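Local coordinates for carbonic anhydrase (Porphyridium purpureum, PDB 1DDZ), which probably catalyses the reversible hydration of carbon dioxide to hydrogencarbonate as a zinc-dependent beta-class carbonic anhydrase with two zinc sites in one chain, at residues R407-V412 against N431-I436; D106-S111 against H349-N354. All coordinates share one frame; numbering follows the deposited sequence.

Overall arrangement
From the N terminus, the chain first forms helix 107-119 in the first carbonic anhydrase repeat; its opening turn meets a partner 238 residues further on. Interaction 2 closes that long loop when strand 346-351 of the second repeat, with the turn after it, comes to lie beside the helix, so it ties the two repeats of one chain together. Interaction 1 follows in series, wholly within the second repeat: 18 mostly helical residues separate 407-412 from 431-436, and the chain returns to pack helix 426-447 against helix 407-414. The centres of the two contacts lie about 16 Å apart, and they meet where I409 CD1 packs on A353 CB at 3.5 Å, near the second zinc ion.

Interaction 1: R407-V412 against N431-I436; sequences RHIRDV and NRLIEI
Helix 407-414 and the long helix 426-447 meet almost at right angles, their local axes 98° apart and 10.2 Å away at closest approach, with V412 and I436 bringing their CA atoms nearest. This is an apolar helix-helix crossing in the second of the chain's two beta-carbonic anhydrase repeats, made of methyl groups. L433 and V412 each touch two residues across the contact. With CG of L433 anti to the backbone N (chi1 -151°), its two methyls fork: CD1 touches CG2 of I409 at 3.7 Å, the side chains crossing at about a right angle, while CD2 meets V412. Branched aliphatic residues suit this buried seam, offering several methyls and no polar group. Beside L24, R432 NH1 forms a buried, hydrogen-bonded salt bridge with E435 OE1 (3.0 Å), nearly in the guanidinium plane and on the syn side of the carboxylate; E419 and Q27 O also hold R432, and Y385 OH and G30 N hold E435 OE2. The I409 side chain, packed on A353, lies about 7 Å from that of C387 and about 9 Å from the zinc ion. V412 CG1 is 3.7 Å from both L433 CD2 and I436 CG2.

Interaction 2: D106-S111 against H349-N354; sequences DISFLS and HRNIAN
S108 and N351 face each other where the first turn of helix 107-119 meets the end of strand 346-351, and S108 OG comes within 3.8 Å of N351 CB. Direct packing is otherwise slight: CG1 of I352 lies 4.0 Å from the backbone O of S111. The I352 side chain is about 5 Å from that of the zinc ligand C328 and about 7 Å from the zinc ion, so this inter-repeat contact borders the second metal site.

Water does most of the joining in this buried interface. One molecule is held by three side chains: it accepts from N351 ND2, lies 2.9 Å from S108 OG, and sits in the plane of the H349 ring at its edge, 2.6 Å from NE2. The S108 hydroxyl reaches it because OG is turned anti to the backbone N (chi1 168°). A second water donates to S111 OG and accepts from I352 N, linking the helix to the turn backbone. Serines suit the helix face because a short hydroxyl side chain brings a polar atom to each bridging water.

Hydrogen bonds within the helix segment, and from the strand side to outside residues, hold these groups. S111 OG donates to I107 O at 2.8 Å, and that carbonyl also accepts from S111 N. D106 is the N-cap, its OD1 accepting a weak bond from S108 N. N351 begins a type II beta turn; its OD1 accepts from Q355 N, and H349 ND1 bonds to R96 O.

Strand 346-351 pairs with strand 323-328 in its own sheet, strand 92-97 of the first repeat touches both segments, and helices 402-405 and 361-373 also pack against them.

Interaction 1: R407-V412 against N431-I436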
loop_
_atom_site.group_PDB
_atom_site.type_symbol
_atom_site.label_atom_id
_atom_site.label_comp_id
_atom_site.label_asym_id
_atom_site.label_seq_id
_atom_site.Cartn_x
_atom_site.Cartn_y
_atom_site.Cartn_z
ATOM N N ARG A 407 12.622 -7.332 1.657
ATOM C CA ARG A 407 13.281 -7.644 0.388
ATOM C C ARG A 407 13.948 -6.413 -0.218
ATOM O O ARG A 407 14.879 -6.521 -1.014
ATOM C CB ARG A 407 12.314 -8.279 -0.603
ATOM C CG ARG A 407 12.122 -9.756 -0.398
ATOM C CD ARG A 407 13.466 -10.406 -0.416
ATOM N NE ARG A 407 13.415 -11.850 -0.530
ATOM C CZ ARG A 407 13.956 -12.697 0.346
ATOM N NH1 ARG A 407 14.585 -12.244 1.428
ATOM N NH2 ARG A 407 13.918 -14.007 0.095
ATOM N N HIS A 408 13.497 -5.237 0.195
ATOM C CA HIS A 408 14.075 -4.004 -0.281
ATOM C C HIS A 408 15.515 -3.831 0.226
ATOM O O HIS A 408 16.368 -3.263 -0.478
ATOM C CB HIS A 408 13.205 -2.826 0.140
ATOM C CG HIS A 408 12.008 -2.631 -0.737
ATOM N ND1 HIS A 408 10.731 -2.966 -0.339
ATOM C CD2 HIS A 408 11.903 -2.201 -2.015
ATOM C CE1 HIS A 408 9.896 -2.760 -1.343
ATOM N NE2 HIS A 408 10.584 -2.297 -2.372
ATOM N N ILE A 409 15.781 -4.332 1.435
ATOM C CA ILE A 409 17.125 -4.255 2.008
ATOM C C ILE A 409 18.014 -5.253 1.275
ATOM O O ILE A 409 19.200 -5.020 1.100
ATOM C CB ILE A 409 17.135 -4.518 3.513
ATOM C CG1 ILE A 409 16.685 -3.268 4.253
ATOM C CG2 ILE A 409 18.528 -4.879 3.984
ATOM C CD1 ILE A 409 15.439 -3.475 5.013
ATOM N N ARG A 410 17.411 -6.325 0.780
ATOM C CA ARG A 410 18.145 -7.318 0.017
ATOM C C ARG A 410 18.625 -6.719 -1.303
ATOM O O ARG A 410 19.727 -7.009 -1.754
ATOM C CB ARG A 410 17.285 -8.549 -0.232
ATOM C CG ARG A 410 17.380 -9.578 0.874
ATOM C CD ARG A 410 18.768 -10.197 0.921
ATOM N NE ARG A 410 18.638 -11.631 1.090
ATOM C CZ ARG A 410 18.881 -12.541 0.155
ATOM N NH1 ARG A 410 19.320 -12.207 -1.048
ATOM N NH2 ARG A 410 18.547 -13.790 0.394
ATOM N N ASP A 411 17.821 -5.846 -1.899
ATOM C CA ASP A 411 18.202 -5.180 -3.150
ATOM C C ASP A 411 19.436 -4.318 -2.920
ATOM O O ASP A 411 20.313 -4.205 -3.773
ATOM C CB ASP A 411 17.070 -4.277 -3.644
ATOM C CG ASP A 411 15.894 -5.047 -4.198
ATOM O OD1 ASP A 411 15.935 -6.292 -4.303
ATOM O OD2 ASP A 411 14.906 -4.385 -4.539
ATOM N N VAL A 412 19.463 -3.659 -1.775
ATOM C CA VAL A 412 20.594 -2.827 -1.411
ATOM C C VAL A 412 21.863 -3.692 -1.307
ATOM O O VAL A 412 22.915 -3.309 -1.816
ATOM C CB VAL A 412 20.343 -2.104 -0.064
ATOM C CG1 VAL A 412 21.543 -1.242 0.315
ATOM C CG2 VAL A 412 19.092 -1.250 -0.144
ATOM N N ASN A 431 26.618 -3.460 9.623
ATOM C CA ASN A 431 26.707 -2.033 9.831
ATOM C C ASN A 431 26.976 -1.251 8.568
ATOM O O ASN A 431 26.591 -0.093 8.484
ATOM C CB ASN A 431 27.764 -1.719 10.863
ATOM C CG ASN A 431 27.305 -2.046 12.254
ATOM O OD1 ASN A 431 28.011 -1.802 13.201
ATOM N ND2 ASN A 431 26.098 -2.570 12.388
ATOM N N ARG A 432 27.650 -1.853 7.593
ATOM C CA ARG A 432 27.922 -1.156 6.333
ATOM C C ARG A 432 26.641 -1.143 5.509
ATOM O O ARG A 432 26.295 -0.125 4.896
ATOM C CB ARG A 432 29.047 -1.830 5.537
ATOM C CG ARG A 432 29.374 -1.123 4.216
ATOM C CD ARG A 432 29.828 0.316 4.450
ATOM N NE ARG A 432 31.227 0.493 4.070
ATOM C CZ ARG A 432 32.009 1.491 4.464
ATOM N NH1 ARG A 432 31.560 2.428 5.282
ATOM N NH2 ARG A 432 33.226 1.591 3.961
ATOM N N LEU A 433 25.954 -2.278 5.493
ATOM C CA LEU A 433 24.688 -2.418 4.765
ATOM C C LEU A 433 23.696 -1.377 5.292
ATOM O O LEU A 433 22.945 -0.770 4.536
ATOM C CB LEU A 433 24.104 -3.810 5.000
ATOM C CG LEU A 433 23.210 -4.531 3.978
ATOM C CD1 LEU A 433 22.156 -5.272 4.748
ATOM C CD2 LEU A 433 22.586 -3.603 2.965
ATOM N N ILE A 434 23.705 -1.194 6.603
ATOM C CA ILE A 434 22.838 -0.245 7.292
ATOM C C ILE A 434 23.145 1.173 6.810
ATOM O O ILE A 434 22.249 1.986 6.624
ATOM C CB ILE A 434 23.049 -0.384 8.844
ATOM C CG1 ILE A 434 22.398 -1.667 9.343
ATOM C CG2 ILE A 434 22.544 0.819 9.605
ATOM C CD1 ILE A 434 22.541 -1.827 10.819
ATOM N N GLU A 435 24.423 1.455 6.574
ATOM C CA GLU A 435 24.855 2.770 6.119
ATOM C C GLU A 435 24.416 3.034 4.686
ATOM O O GLU A 435 23.953 4.129 4.346
ATOM C CB GLU A 435 26.382 2.877 6.203
ATOM C CG GLU A 435 26.927 2.907 7.608
ATOM C CD GLU A 435 28.450 2.739 7.668
ATOM O OE1 GLU A 435 29.009 2.084 6.780
ATOM O OE2 GLU A 435 29.080 3.277 8.601
ATOM N N ILE A 436 24.658 2.058 3.832
ATOM C CA ILE A 436 24.293 2.159 2.431
ATOM C C ILE A 436 22.755 2.201 2.293
ATOM O O ILE A 436 22.221 2.859 1.385
ATOM C CB ILE A 436 24.899 0.995 1.659
ATOM C CG1 ILE A 436 26.430 1.086 1.740
ATOM C CG2 ILE A 436 24.429 0.999 0.226
ATOM C CD1 ILE A 436 27.139 -0.131 1.098
#

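Interaction 2: D106-S111 against H349-N354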
loop_
_atom_site.group_PDB
_atom_site.type_symbol
_atom_site.label_atom_id
_atom_site.label_comp_id
_atom_site.label_asym_id
_atom_site.label_seq_id
_atom_site.Cartn_x
_atom_site.Cartn_y
_atom_site.Cartn_z
ATOM N N ASP A 106 -2.221 -1.774 4.518
ATOM C CA ASP A 106 -1.009 -0.946 4.557
ATOM C C ASP A 106 0.139 -1.843 4.995
ATOM O O ASP A 106 0.194 -2.259 6.152
ATOM C CB ASP A 106 -1.173 0.232 5.542
ATOM C CG ASP A 106 0.067 1.114 5.634
ATOM O OD1 ASP A 106 0.837 1.176 4.684
ATOM O OD2 ASP A 106 0.290 1.754 6.667
ATOM N N ILE A 107 1.062 -2.126 4.083
ATOM C CA ILE A 107 2.203 -2.983 4.370
ATOM C C ILE A 107 3.193 -2.332 5.324
ATOM O O ILE A 107 3.905 -3.039 6.009
ATOM C CB ILE A 107 2.937 -3.437 3.082
ATOM C CG1 ILE A 107 3.965 -4.523 3.400
ATOM C CG2 ILE A 107 3.593 -2.242 2.419
ATOM C CD1 ILE A 107 3.459 -5.891 3.264
ATOM N N SER A 108 3.265 -1.005 5.379
ATOM C CA SER A 108 4.199 -0.379 6.316
ATOM C C SER A 108 3.722 -0.669 7.737
ATOM O O SER A 108 4.527 -0.896 8.649
ATOM C CB SER A 108 4.311 1.128 6.088
ATOM O OG SER A 108 5.006 1.747 7.165
ATOM N N PHE A 109 2.404 -0.676 7.914
ATOM C CA PHE A 109 1.793 -0.961 9.203
ATOM C C PHE A 109 1.878 -2.467 9.488
ATOM O O PHE A 109 2.339 -2.874 10.557
ATOM C CB PHE A 109 0.338 -0.424 9.211
ATOM C CG PHE A 109 -0.598 -1.182 10.107
ATOM C CD1 PHE A 109 -0.373 -1.252 11.486
ATOM C CD2 PHE A 109 -1.666 -1.882 9.565
ATOM C CE1 PHE A 109 -1.197 -2.023 12.306
ATOM C CE2 PHE A 109 -2.495 -2.653 10.373
ATOM C CZ PHE A 109 -2.259 -2.729 11.740
ATOM N N LEU A 110 1.464 -3.285 8.524
ATOM C CA LEU A 110 1.478 -4.727 8.657
ATOM C C LEU A 110 2.881 -5.331 8.938
ATOM O O LEU A 110 3.008 -6.268 9.735
ATOM C CB LEU A 110 0.872 -5.357 7.407
ATOM C CG LEU A 110 -0.605 -5.098 7.102
ATOM C CD1 LEU A 110 -0.982 -5.674 5.745
ATOM C CD2 LEU A 110 -1.430 -5.714 8.189
ATOM N N SER A 111 3.923 -4.825 8.280
ATOM C CA SER A 111 5.285 -5.324 8.507
ATOM C C SER A 111 5.830 -4.946 9.913
ATOM O O SER A 111 6.504 -5.765 10.546
ATOM C CB SER A 111 6.226 -4.931 7.352
ATOM O OG SER A 111 6.387 -3.525 7.226
ATOM N N HIS A 349 8.444 9.842 11.373
ATOM C CA HIS A 349 7.894 8.686 10.675
ATOM C C HIS A 349 8.815 7.518 11.049
ATOM O O HIS A 349 10.025 7.655 11.011
ATOM C CB HIS A 349 7.899 8.904 9.157
ATOM C CG HIS A 349 7.382 7.734 8.370
ATOM N ND1 HIS A 349 6.255 7.023 8.737
ATOM C CD2 HIS A 349 7.843 7.143 7.243
ATOM C CE1 HIS A 349 6.054 6.046 7.872
ATOM N NE2 HIS A 349 7.003 6.095 6.955
ATOM N N ARG A 350 8.247 6.404 11.485
ATOM C CA ARG A 350 9.046 5.246 11.839
ATOM C C ARG A 350 8.462 4.000 11.284
ATOM O O ARG A 350 7.257 3.764 11.398
ATOM C CB ARG A 350 9.137 5.063 13.339
ATOM C CG ARG A 350 9.982 6.069 14.003
ATOM C CD ARG A 350 10.199 5.717 15.439
ATOM N NE ARG A 350 11.007 6.747 16.075
ATOM C CZ ARG A 350 12.311 6.909 15.866
ATOM N NH1 ARG A 350 12.965 6.095 15.043
ATOM N NH2 ARG A 350 12.951 7.904 16.460
ATOM N N ASN A 351 9.326 3.187 10.689
ATOM C CA ASN A 351 8.929 1.911 10.134
ATOM C C ASN A 351 10.123 0.952 10.306
ATOM O O ASN A 351 11.139 1.321 10.882
ATOM C CB ASN A 351 8.476 2.040 8.662
ATOM C CG ASN A 351 9.587 2.507 7.738
ATOM O OD1 ASN A 351 10.769 2.291 8.003
ATOM N ND2 ASN A 351 9.217 3.150 6.658
ATOM N N ILE A 352 9.968 -0.284 9.867
ATOM C CA ILE A 352 11.017 -1.272 9.992
ATOM C C ILE A 352 12.143 -0.979 9.045
ATOM O O ILE A 352 11.960 -1.046 7.817
ATOM C CB ILE A 352 10.507 -2.705 9.686
ATOM C CG1 ILE A 352 9.528 -3.141 10.759
ATOM C CG2 ILE A 352 11.675 -3.705 9.716
ATOM C CD1 ILE A 352 10.099 -3.033 12.149
ATOM N N ALA A 353 13.313 -0.703 9.624
ATOM C CA ALA A 353 14.535 -0.437 8.873
ATOM C C ALA A 353 14.541 0.891 8.125
ATOM O O ALA A 353 15.123 1.003 7.053
ATOM C CB ALA A 353 14.809 -1.584 7.921
ATOM N N ASN A 354 13.853 1.882 8.686
ATOM C CA ASN A 354 13.772 3.231 8.123
ATOM C C ASN A 354 13.729 3.317 6.606
ATOM O O ASN A 354 14.492 4.088 5.996
ATOM C CB ASN A 354 14.888 4.130 8.690
ATOM C CG ASN A 354 16.245 3.437 8.741
ATOM O OD1 ASN A 354 16.552 2.758 9.713
ATOM N ND2 ASN A 354 17.049 3.603 7.698
HETATM O O HOH W 1 6.568 3.818 5.869
HETATM O O HOH W 2 7.462 -1.097 8.387
#